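Local coordinates for protein mannosephosphate isomerase, putative (Archaeoglobus fulgidus, PDB 1ZX5) that probably catalyses the zinc-dependent interconversion of D-mannose 6-phosphate and D-fructose 6-phosphate, at residues A[50-55]-A[59-64]; A[105-110]-A[190-195]; A[165-170]-A[230-235]; A[262-267]-A[278-283]. One frame throughout, in Å; residues are numbered along the deposited sequence.

Contact 1. Residues A[50-55]-A[59-64]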
# COMPACT_ATOMS: atom_id res chain seq x y z
N SER A 50 12.61 -6.27 -1.47
CA SER A 50 12.40 -7.39 -0.57
C SER A 50 13.15 -8.59 -1.10
O SER A 50 13.41 -8.68 -2.31
CB SER A 50 10.91 -7.73 -0.46
OG SER A 50 10.22 -6.72 0.27
N THR A 51 13.51 -9.50 -0.22
CA THR A 51 14.08 -10.76 -0.66
C THR A 51 13.10 -11.88 -0.32
O THR A 51 12.46 -11.88 0.74
CB THR A 51 15.53 -11.03 -0.09
OG1 THR A 51 15.45 -11.32 1.30
CG2 THR A 51 16.47 -9.82 -0.27
N VAL A 52 12.98 -12.83 -1.24
CA VAL A 52 11.96 -13.86 -1.15
C VAL A 52 12.54 -15.28 -1.09
O VAL A 52 13.69 -15.51 -1.48
CB VAL A 52 10.91 -13.74 -2.30
CG1 VAL A 52 10.20 -12.39 -2.24
CG2 VAL A 52 11.56 -13.95 -3.67
N LEU A 53 11.73 -16.21 -0.60
CA LEU A 53 12.05 -17.64 -0.63
C LEU A 53 11.22 -18.37 -1.67
O LEU A 53 9.99 -18.48 -1.55
CB LEU A 53 11.79 -18.29 0.74
CG LEU A 53 12.73 -18.02 1.91
CD1 LEU A 53 11.98 -18.23 3.23
CD2 LEU A 53 13.98 -18.90 1.82
N VAL A 54 11.90 -18.88 -2.70
CA VAL A 54 11.26 -19.71 -3.71
C VAL A 54 11.69 -21.18 -3.55
O VAL A 54 12.84 -21.54 -3.85
CB VAL A 54 11.53 -19.18 -5.14
CG1 VAL A 54 10.96 -20.15 -6.19
CG2 VAL A 54 10.93 -17.79 -5.32
N LYS A 55 10.76 -22.01 -3.06
CA LYS A 55 11.04 -23.43 -2.74
C LYS A 55 12.23 -23.58 -1.77
O LYS A 55 13.05 -24.50 -1.89
CB LYS A 55 11.26 -24.26 -4.03
CG LYS A 55 9.97 -24.63 -4.80
CD LYS A 55 10.26 -24.79 -6.31
CE LYS A 55 9.29 -25.76 -7.00
NZ LYS A 55 7.98 -25.14 -7.38
N LEU A 59 16.21 -15.16 -2.98
CA LEU A 59 16.53 -14.19 -4.04
C LEU A 59 15.74 -12.88 -3.89
O LEU A 59 14.76 -12.81 -3.14
CB LEU A 59 16.35 -14.78 -5.45
CG LEU A 59 14.95 -15.10 -5.99
CD1 LEU A 59 14.97 -15.15 -7.51
CD2 LEU A 59 14.43 -16.42 -5.43
N SER A 60 16.16 -11.86 -4.62
CA SER A 60 15.54 -10.55 -4.56
C SER A 60 14.29 -10.51 -5.43
O SER A 60 14.24 -11.20 -6.45
CB SER A 60 16.56 -9.50 -5.00
OG SER A 60 15.96 -8.32 -5.48
N MSE A 61 13.30 -9.69 -5.05
CA MSE A 61 12.09 -9.48 -5.85
C MSE A 61 12.43 -8.99 -7.24
O MSE A 61 11.68 -9.21 -8.20
CB MSE A 61 11.16 -8.44 -5.23
CG MSE A 61 10.15 -8.96 -4.25
SE MSE A 61 8.97 -10.30 -5.03
CE MSE A 61 8.08 -9.29 -6.40
N ILE A 62 13.54 -8.28 -7.33
CA ILE A 62 14.00 -7.70 -8.60
C ILE A 62 14.49 -8.82 -9.52
O ILE A 62 14.13 -8.86 -10.70
CB ILE A 62 15.03 -6.58 -8.34
CG1 ILE A 62 14.30 -5.38 -7.71
CG2 ILE A 62 15.78 -6.20 -9.63
CD1 ILE A 62 15.18 -4.19 -7.35
N GLU A 63 15.31 -9.73 -8.99
CA GLU A 63 15.73 -10.91 -9.73
C GLU A 63 14.49 -11.72 -10.11
O GLU A 63 14.28 -12.02 -11.29
CB GLU A 63 16.72 -11.75 -8.92
CG GLU A 63 17.41 -12.85 -9.73
CD GLU A 63 18.47 -13.61 -8.93
OE1 GLU A 63 19.36 -12.96 -8.34
OE2 GLU A 63 18.42 -14.85 -8.90
N LEU A 64 13.66 -12.04 -9.12
CA LEU A 64 12.45 -12.83 -9.37
C LEU A 64 11.62 -12.27 -10.54
O LEU A 64 11.22 -13.01 -11.44
CB LEU A 64 11.58 -12.97 -8.11
CG LEU A 64 10.32 -13.83 -8.27
CD1 LEU A 64 10.66 -15.33 -8.31
CD2 LEU A 64 9.30 -13.55 -7.19
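V52 holds CG1 anti to its carbonyl carbon (chi1 -61°), which leaves CG2 between the backbone N and that carbon. The two methyls thus part: CG1 goes to M61, CG2 to L59 and L64. The setting is an antiparallel beta hairpin, strands 51-54 and 57-60, whose second strand runs straight into helix 61-73. T51 and S60 form a non-hydrogen-bonded pair, and V52 and L59 the hydrogen-bonded pair next to it. V52 N gives L59 O a short bond of 2.6 Å, nearly in line with the carbonyl. L59 N returns one to V52 O at 3.0 Å, in the carbonyl plane. M61 N, at the start of the helix, adds a third bond to S50 O.

The apolar side is built from branch tips. L59 places CG between its own N and carbonyl carbon (chi1 70°), and its CD2 packs 3.8 Å from V54 CG2. That same V54 methyl also touches L64 CD1, at 3.9 Å. V52 CG1 lies 3.7 Å from the selenium of M61, a selenomethionine whose chain runs across the valine. M61 and L64 also touch L276, so the start of helix 61-73 is joined to strand 274-277 of the cupin domain. With an alanine at V52 the branch methyls are gone, and the selenium of M61 would probably lose its neighbour and a gap open near L59 and L64. S60 is the N-cap of the helix: its OG accepts from I62 N at 3.0 Å.

Contact 2. Residues A[105-110]-A[190-195]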
# COMPACT_ATOMS: atom_id res chain seq x y z
N LYS A 105 2.02 12.17 -15.45
CA LYS A 105 2.24 13.35 -16.26
C LYS A 105 3.07 14.41 -15.51
O LYS A 105 4.01 14.97 -16.07
CB LYS A 105 0.87 13.90 -16.66
CG LYS A 105 0.85 14.89 -17.80
CD LYS A 105 -0.58 15.01 -18.36
CE LYS A 105 -0.68 16.05 -19.49
NZ LYS A 105 -0.32 17.43 -19.02
N ALA A 106 2.69 14.68 -14.26
CA ALA A 106 3.39 15.67 -13.43
C ALA A 106 4.81 15.20 -13.09
O ALA A 106 5.74 16.00 -13.15
CB ALA A 106 2.60 15.97 -12.16
N ALA A 107 4.97 13.93 -12.75
CA ALA A 107 6.28 13.37 -12.41
C ALA A 107 7.24 13.48 -13.61
O ALA A 107 8.42 13.85 -13.46
CB ALA A 107 6.15 11.93 -11.94
N GLU A 108 6.71 13.19 -14.80
CA GLU A 108 7.46 13.29 -16.05
C GLU A 108 7.87 14.73 -16.36
O GLU A 108 9.01 15.00 -16.77
CB GLU A 108 6.63 12.68 -17.20
CG GLU A 108 7.21 12.93 -18.58
CD GLU A 108 6.35 12.32 -19.68
OE1 GLU A 108 5.98 13.05 -20.64
OE2 GLU A 108 6.02 11.12 -19.59
N SER A 109 6.93 15.64 -16.15
CA SER A 109 7.13 17.08 -16.34
C SER A 109 8.15 17.67 -15.34
O SER A 109 8.93 18.57 -15.67
CB SER A 109 5.77 17.77 -16.19
OG SER A 109 5.93 19.16 -16.20
N LEU A 110 8.13 17.15 -14.12
CA LEU A 110 9.11 17.50 -13.08
C LEU A 110 10.47 16.83 -13.29
O LEU A 110 11.43 17.17 -12.60
CB LEU A 110 8.56 17.14 -11.68
CG LEU A 110 7.43 18.02 -11.14
CD1 LEU A 110 6.82 17.45 -9.84
CD2 LEU A 110 7.92 19.43 -10.93
N SER A 190 6.24 3.45 -6.71
CA SER A 190 6.86 4.77 -6.65
C SER A 190 6.66 5.34 -5.26
O SER A 190 5.60 5.16 -4.65
CB SER A 190 6.27 5.72 -7.69
OG SER A 190 6.78 7.04 -7.53
N THR A 191 7.66 6.06 -4.78
CA THR A 191 7.61 6.72 -3.47
C THR A 191 7.60 8.26 -3.57
O THR A 191 7.78 8.93 -2.56
CB THR A 191 8.84 6.32 -2.61
OG1 THR A 191 10.02 6.47 -3.41
CG2 THR A 191 8.73 4.87 -2.14
N LEU A 192 7.40 8.82 -4.77
CA LEU A 192 7.37 10.28 -4.89
C LEU A 192 6.29 10.86 -3.98
O LEU A 192 5.12 10.48 -4.06
CB LEU A 192 7.12 10.74 -6.33
CG LEU A 192 8.24 10.53 -7.33
CD1 LEU A 192 7.79 11.01 -8.70
CD2 LEU A 192 9.53 11.22 -6.90
N ALA A 193 6.71 11.77 -3.11
CA ALA A 193 5.80 12.44 -2.19
C ALA A 193 6.39 13.80 -1.85
O ALA A 193 7.58 13.91 -1.57
CB ALA A 193 5.59 11.60 -0.90
N TYR A 194 5.55 14.83 -1.91
CA TYR A 194 5.98 16.18 -1.63
C TYR A 194 5.25 16.70 -0.42
O TYR A 194 4.02 16.75 -0.39
CB TYR A 194 5.74 17.08 -2.84
CG TYR A 194 6.32 16.53 -4.12
CD1 TYR A 194 7.69 16.17 -4.20
CD2 TYR A 194 5.53 16.37 -5.25
CE1 TYR A 194 8.23 15.67 -5.39
CE2 TYR A 194 6.05 15.86 -6.44
CZ TYR A 194 7.40 15.51 -6.50
OH TYR A 194 7.91 15.04 -7.70
N PHE A 195 6.02 17.10 0.58
CA PHE A 195 5.46 17.49 1.87
C PHE A 195 5.22 18.99 1.92
O PHE A 195 5.86 19.76 1.20
CB PHE A 195 6.38 17.01 3.00
CG PHE A 195 6.27 15.52 3.26
CD1 PHE A 195 5.47 15.03 4.29
CD2 PHE A 195 6.96 14.60 2.45
CE1 PHE A 195 5.34 13.63 4.52
CE2 PHE A 195 6.84 13.21 2.67
CZ PHE A 195 6.03 12.73 3.70
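This is a small apolar contact between side chains, with no hydrogen bond across it, in which A107 and L110 of the region of helix 104-109 meet L192 and Y194. Helix 104-109 follows soon after strand 99-100. L192 and Y194 belong to the chain that leads out of the long strand 181-188 into strand 194-195. The contact is mostly buried and rests on two points.

At the first, A107 CB meets L192 CD1 at 3.7 Å, one methyl against another. At the second, L110 and Y194 reach for each other from opposite directions. L110 has CG anti to its carbonyl carbon (chi1 -72°) and a straight second torsion, which sends CD1 out to the phenol end. CD1 is 3.4 Å from Y194 OH and 3.8 Å from Y194 CE2, set obliquely to the ring.

The Y194 hydroxyl is not left to this methyl alone, since it is hydrogen-bonded to E112, just past L110. The phenol end is therefore held by a polar partner while a leucine packs beside it. Helix 201-207 adds K203 and V204 against the tyrosine, and K206 against L110. On the strand side, Y194 pairs through its backbone with V100, and L192 O accepts a bond from H101.

The Y194 side chain is about 14 Å from the bound beta-L-fructofuranose. Helix 104-109 thus packs on the segment between strand 181-188 of the cupin-type sheet and strand 194-195, in the catalytic region of a type I phosphomannose isomerase.

Contact 3. Residues A[165-170]-A[230-235]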
# COMPACT_ATOMS: atom_id res chain seq x y z
N TYR A 165 -10.99 -1.48 8.61
CA TYR A 165 -11.34 -1.91 7.26
C TYR A 165 -12.04 -0.85 6.40
O TYR A 165 -12.45 -1.15 5.28
CB TYR A 165 -12.06 -3.28 7.25
CG TYR A 165 -11.25 -4.33 7.98
CD1 TYR A 165 -10.01 -4.75 7.47
CD2 TYR A 165 -11.68 -4.85 9.21
CE1 TYR A 165 -9.22 -5.69 8.16
CE2 TYR A 165 -10.90 -5.78 9.91
CZ TYR A 165 -9.67 -6.19 9.37
OH TYR A 165 -8.90 -7.11 10.04
N ASP A 166 -12.16 0.38 6.92
CA ASP A 166 -12.45 1.52 6.06
C ASP A 166 -11.37 1.58 5.00
O ASP A 166 -10.21 1.20 5.28
CB ASP A 166 -12.44 2.84 6.84
CG ASP A 166 -13.68 3.03 7.67
OD1 ASP A 166 -14.66 2.25 7.51
OD2 ASP A 166 -13.68 3.96 8.50
N THR A 167 -11.74 2.06 3.81
CA THR A 167 -10.79 2.23 2.73
C THR A 167 -10.81 3.66 2.19
O THR A 167 -11.80 4.39 2.33
CB THR A 167 -11.04 1.25 1.54
OG1 THR A 167 -12.30 1.51 0.94
CG2 THR A 167 -10.98 -0.21 1.97
N PHE A 168 -9.69 4.03 1.57
CA PHE A 168 -9.53 5.31 0.91
C PHE A 168 -8.83 5.06 -0.41
O PHE A 168 -8.07 4.10 -0.55
CB PHE A 168 -8.70 6.27 1.78
CG PHE A 168 -9.37 6.60 3.08
CD1 PHE A 168 -10.27 7.66 3.16
CD2 PHE A 168 -9.14 5.83 4.21
CE1 PHE A 168 -10.93 7.95 4.35
CE2 PHE A 168 -9.79 6.12 5.41
CZ PHE A 168 -10.69 7.18 5.48
N VAL A 169 -9.09 5.93 -1.37
CA VAL A 169 -8.33 5.96 -2.61
C VAL A 169 -7.76 7.37 -2.73
O VAL A 169 -8.51 8.34 -2.81
CB VAL A 169 -9.17 5.58 -3.87
CG1 VAL A 169 -8.33 5.76 -5.16
CG2 VAL A 169 -9.71 4.14 -3.76
N ILE A 170 -6.43 7.46 -2.70
CA ILE A 170 -5.73 8.73 -2.74
C ILE A 170 -5.16 8.92 -4.13
O ILE A 170 -4.17 8.27 -4.51
CB ILE A 170 -4.61 8.83 -1.65
CG1 ILE A 170 -5.15 8.42 -0.26
CG2 ILE A 170 -4.00 10.23 -1.63
CD1 ILE A 170 -6.24 9.31 0.30
N PHE A 230 -5.06 -1.64 -10.02
CA PHE A 230 -4.99 -2.64 -8.96
C PHE A 230 -6.13 -2.44 -7.95
O PHE A 230 -6.77 -1.40 -7.91
CB PHE A 230 -3.62 -2.60 -8.26
CG PHE A 230 -3.26 -1.26 -7.68
CD1 PHE A 230 -3.75 -0.86 -6.43
CD2 PHE A 230 -2.42 -0.38 -8.38
CE1 PHE A 230 -3.41 0.39 -5.90
CE2 PHE A 230 -2.07 0.86 -7.85
CZ PHE A 230 -2.57 1.24 -6.61
N GLY A 231 -6.36 -3.46 -7.13
CA GLY A 231 -7.35 -3.34 -6.07
C GLY A 231 -7.01 -4.24 -4.91
O GLY A 231 -6.03 -4.99 -4.95
N LEU A 232 -7.84 -4.18 -3.88
CA LEU A 232 -7.71 -4.99 -2.69
C LEU A 232 -9.12 -5.30 -2.19
O LEU A 232 -10.03 -4.48 -2.35
CB LEU A 232 -6.88 -4.26 -1.62
CG LEU A 232 -7.45 -2.98 -0.99
CD1 LEU A 232 -8.38 -3.30 0.19
CD2 LEU A 232 -6.31 -2.06 -0.53
N GLU A 233 -9.29 -6.47 -1.59
CA GLU A 233 -10.55 -6.84 -0.94
C GLU A 233 -10.25 -7.66 0.28
O GLU A 233 -9.30 -8.44 0.29
CB GLU A 233 -11.47 -7.63 -1.88
CG GLU A 233 -10.83 -8.91 -2.45
CD GLU A 233 -11.78 -9.75 -3.27
OE1 GLU A 233 -12.95 -9.35 -3.44
OE2 GLU A 233 -11.37 -10.85 -3.72
N VAL A 234 -11.07 -7.49 1.32
CA VAL A 234 -10.98 -8.28 2.53
C VAL A 234 -11.91 -9.49 2.38
O VAL A 234 -13.10 -9.33 2.14
CB VAL A 234 -11.35 -7.43 3.78
CG1 VAL A 234 -11.30 -8.29 5.06
CG2 VAL A 234 -10.42 -6.21 3.90
N VAL A 235 -11.35 -10.70 2.48
CA VAL A 235 -12.14 -11.93 2.45
C VAL A 235 -12.31 -12.44 3.88
O VAL A 235 -11.32 -12.67 4.58
CB VAL A 235 -11.45 -13.01 1.57
CG1 VAL A 235 -12.36 -14.26 1.40
CG2 VAL A 235 -11.05 -12.42 0.22
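V234 comes in nearly perpendicular to the Y165 side chain, and one methyl makes the touch. V234 CG2 stands 3.9 Å from Y165 CD1, oblique to the ring. V234 keeps CG1 anti to its backbone N (chi1 178°), and the other branch, CG2, is the one presented to the tyrosine. The ring then leads away from the valine, and its OH is hydrogen-bonded to E256. CD1 meets the methyl while the hydroxyl is anchored on another strand.

The second touch is lighter: T167 CG2 and L232 CD1 are 4.4 Å apart. T167 turns this methyl to the leucine, and its OG1 has the backbone carbonyl of K221 as its main hydrogen-bond partner. Its polar and apolar branches thus serve different partners.

Strand 167-170 is an outermost strand of the six-stranded antiparallel sheet of the catalytic domain. Strand 230-237 belongs to the five-stranded antiparallel sheet of the C-terminal cupin domain. The contact therefore joins two cupin-type sheets by side chains, with no backbone bond between the segments. L122 of strand 119-123 packs against both T167 and V234. K292 of strand 291-298 lies against Y165 and V234.

Contact 4. Residues A[262-267]-A[278-283]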
# COMPACT_ATOMS: atom_id res chain seq x y z
N ARG A 262 -3.72 -23.97 0.59
CA ARG A 262 -3.58 -25.19 -0.22
C ARG A 262 -3.74 -24.85 -1.69
O ARG A 262 -4.82 -24.45 -2.13
CB ARG A 262 -4.59 -26.27 0.20
CG ARG A 262 -4.48 -26.71 1.66
CD ARG A 262 -5.51 -27.79 2.02
NE ARG A 262 -5.30 -28.33 3.36
CZ ARG A 262 -5.80 -27.83 4.51
NH1 ARG A 262 -6.58 -26.73 4.53
NH2 ARG A 262 -5.52 -28.46 5.65
N GLY A 263 -2.64 -25.00 -2.43
CA GLY A 263 -2.61 -24.74 -3.86
C GLY A 263 -1.87 -25.89 -4.51
O GLY A 263 -2.25 -27.05 -4.35
N LYS A 264 -0.81 -25.60 -5.24
CA LYS A 264 0.00 -26.68 -5.80
C LYS A 264 0.77 -27.37 -4.67
O LYS A 264 1.01 -28.57 -4.72
CB LYS A 264 0.92 -26.15 -6.90
CG LYS A 264 0.12 -25.70 -8.12
CD LYS A 264 1.01 -25.31 -9.29
CE LYS A 264 1.86 -24.11 -8.96
NZ LYS A 264 2.70 -23.75 -10.14
N GLU A 265 1.10 -26.60 -3.63
CA GLU A 265 1.66 -27.14 -2.39
C GLU A 265 0.87 -26.55 -1.22
O GLU A 265 0.00 -25.71 -1.41
CB GLU A 265 3.16 -26.84 -2.31
CG GLU A 265 3.54 -25.40 -1.90
CD GLU A 265 3.28 -24.32 -2.98
OE1 GLU A 265 3.01 -24.65 -4.16
OE2 GLU A 265 3.37 -23.11 -2.63
N THR A 266 1.16 -27.02 -0.01
CA THR A 266 0.48 -26.56 1.19
C THR A 266 1.43 -25.65 1.96
O THR A 266 2.64 -25.91 2.01
CB THR A 266 -0.03 -27.76 2.04
OG1 THR A 266 -0.95 -28.53 1.26
CG2 THR A 266 -0.74 -27.33 3.32
N ALA A 267 0.91 -24.58 2.52
CA ALA A 267 1.70 -23.63 3.28
C ALA A 267 0.81 -23.04 4.36
O ALA A 267 -0.34 -23.43 4.50
CB ALA A 267 2.23 -22.52 2.38
N PRO A 278 1.82 -16.21 -7.65
CA PRO A 278 1.97 -15.99 -9.10
C PRO A 278 0.69 -16.27 -9.88
O PRO A 278 -0.12 -17.11 -9.46
CB PRO A 278 3.08 -16.99 -9.50
CG PRO A 278 3.79 -17.33 -8.21
CD PRO A 278 2.70 -17.28 -7.15
N ALA A 279 0.50 -15.56 -10.99
CA ALA A 279 -0.64 -15.76 -11.90
C ALA A 279 -0.80 -17.18 -12.40
O ALA A 279 -1.91 -17.59 -12.77
CB ALA A 279 -0.53 -14.82 -13.08
N SER A 280 0.29 -17.95 -12.42
CA SER A 280 0.24 -19.35 -12.84
C SER A 280 -0.55 -20.25 -11.88
O SER A 280 -0.79 -21.41 -12.17
CB SER A 280 1.65 -19.91 -13.06
OG SER A 280 2.42 -19.84 -11.86
N THR A 281 -0.94 -19.72 -10.72
CA THR A 281 -1.89 -20.41 -9.85
C THR A 281 -3.26 -19.80 -10.14
O THR A 281 -3.47 -18.61 -9.95
CB THR A 281 -1.48 -20.30 -8.34
OG1 THR A 281 -0.37 -21.17 -8.09
CG2 THR A 281 -2.61 -20.69 -7.39
N ASP A 282 -4.17 -20.63 -10.65
CA ASP A 282 -5.52 -20.23 -11.00
C ASP A 282 -6.36 -20.01 -9.74
O ASP A 282 -7.06 -19.02 -9.61
CB ASP A 282 -6.19 -21.27 -11.94
CG ASP A 282 -6.12 -22.73 -11.38
OD1 ASP A 282 -5.25 -23.03 -10.52
OD2 ASP A 282 -6.93 -23.61 -11.82
N SER A 283 -6.27 -20.95 -8.81
CA SER A 283 -7.00 -20.87 -7.56
C SER A 283 -6.39 -21.78 -6.49
O SER A 283 -5.55 -22.63 -6.78
CB SER A 283 -8.46 -21.24 -7.75
OG SER A 283 -8.56 -22.57 -8.16
O HOH W 1 2.10 -20.82 -9.24
O HOH W 2 1.29 -23.56 -12.23
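The flat peptide carbonyl of S280 is faced by K264 through water, with its oxygen as the point of attachment. The lysine's CE passes T281 OG1 at 3.8 Å, and the lysine and threonine side chains run alongside, pointing opposite ways. The K264 chain is bent at its third torsion (chi3 -64°), and NZ ends 4.3 Å from S280 OG, too far for a direct bond.

Water fills that step. One water accepts from K264 NZ at 3.1 Å and donates to S280 OG at 2.8 Å. The same water is hydrogen-bonded to T281 OG1 at 2.7 Å. A second water donates to S280 O at 3.0 Å; its own distance to K264 NZ is unusually short, so that link is less certain.

S280 and T281 lie in a type I beta turn from P278 to T281, closed by a bond from T281 N to P278 O. The turn links strand 274-277 to strand 283-288 of the cupin domain. K264 belongs to the tight connection between strands 259-262 and 266-269.

The polar ends have further partners: K264 NZ the carbonyl of L4, S280 OG the carboxylate of E71, and T281 OG1 the hydroxyl of S6. The ammonium charge is probably eased by the L4 carbonyl and by water that leads on to the S280 and T281 hydroxyls. The connection at K264 and the P278-T281 turn are thus joined by a hydrated polar bridge.

How the contacts relate
The four contacts do not touch one another. Contacts 1 and 4 lie closest, with nearest atoms about 6 Å apart and centres 17 Å apart, on the same side of the chain's centre. Strand 274-277 relates them: its L276 touches M61 and L64 of contact 1, and it runs into the turn of contact 4. Contact 3, whose centre is about 9 Å from that of the chain, is where the catalytic and C-terminal cupin sheets meet. Its segments alternate along the chain with those of contact 2. Contact 2, centred 36 Å from contact 4, has the Y194 side chain about 14 Å from the bound beta-L-fructofuranose, whose pocket includes Q97 and K154.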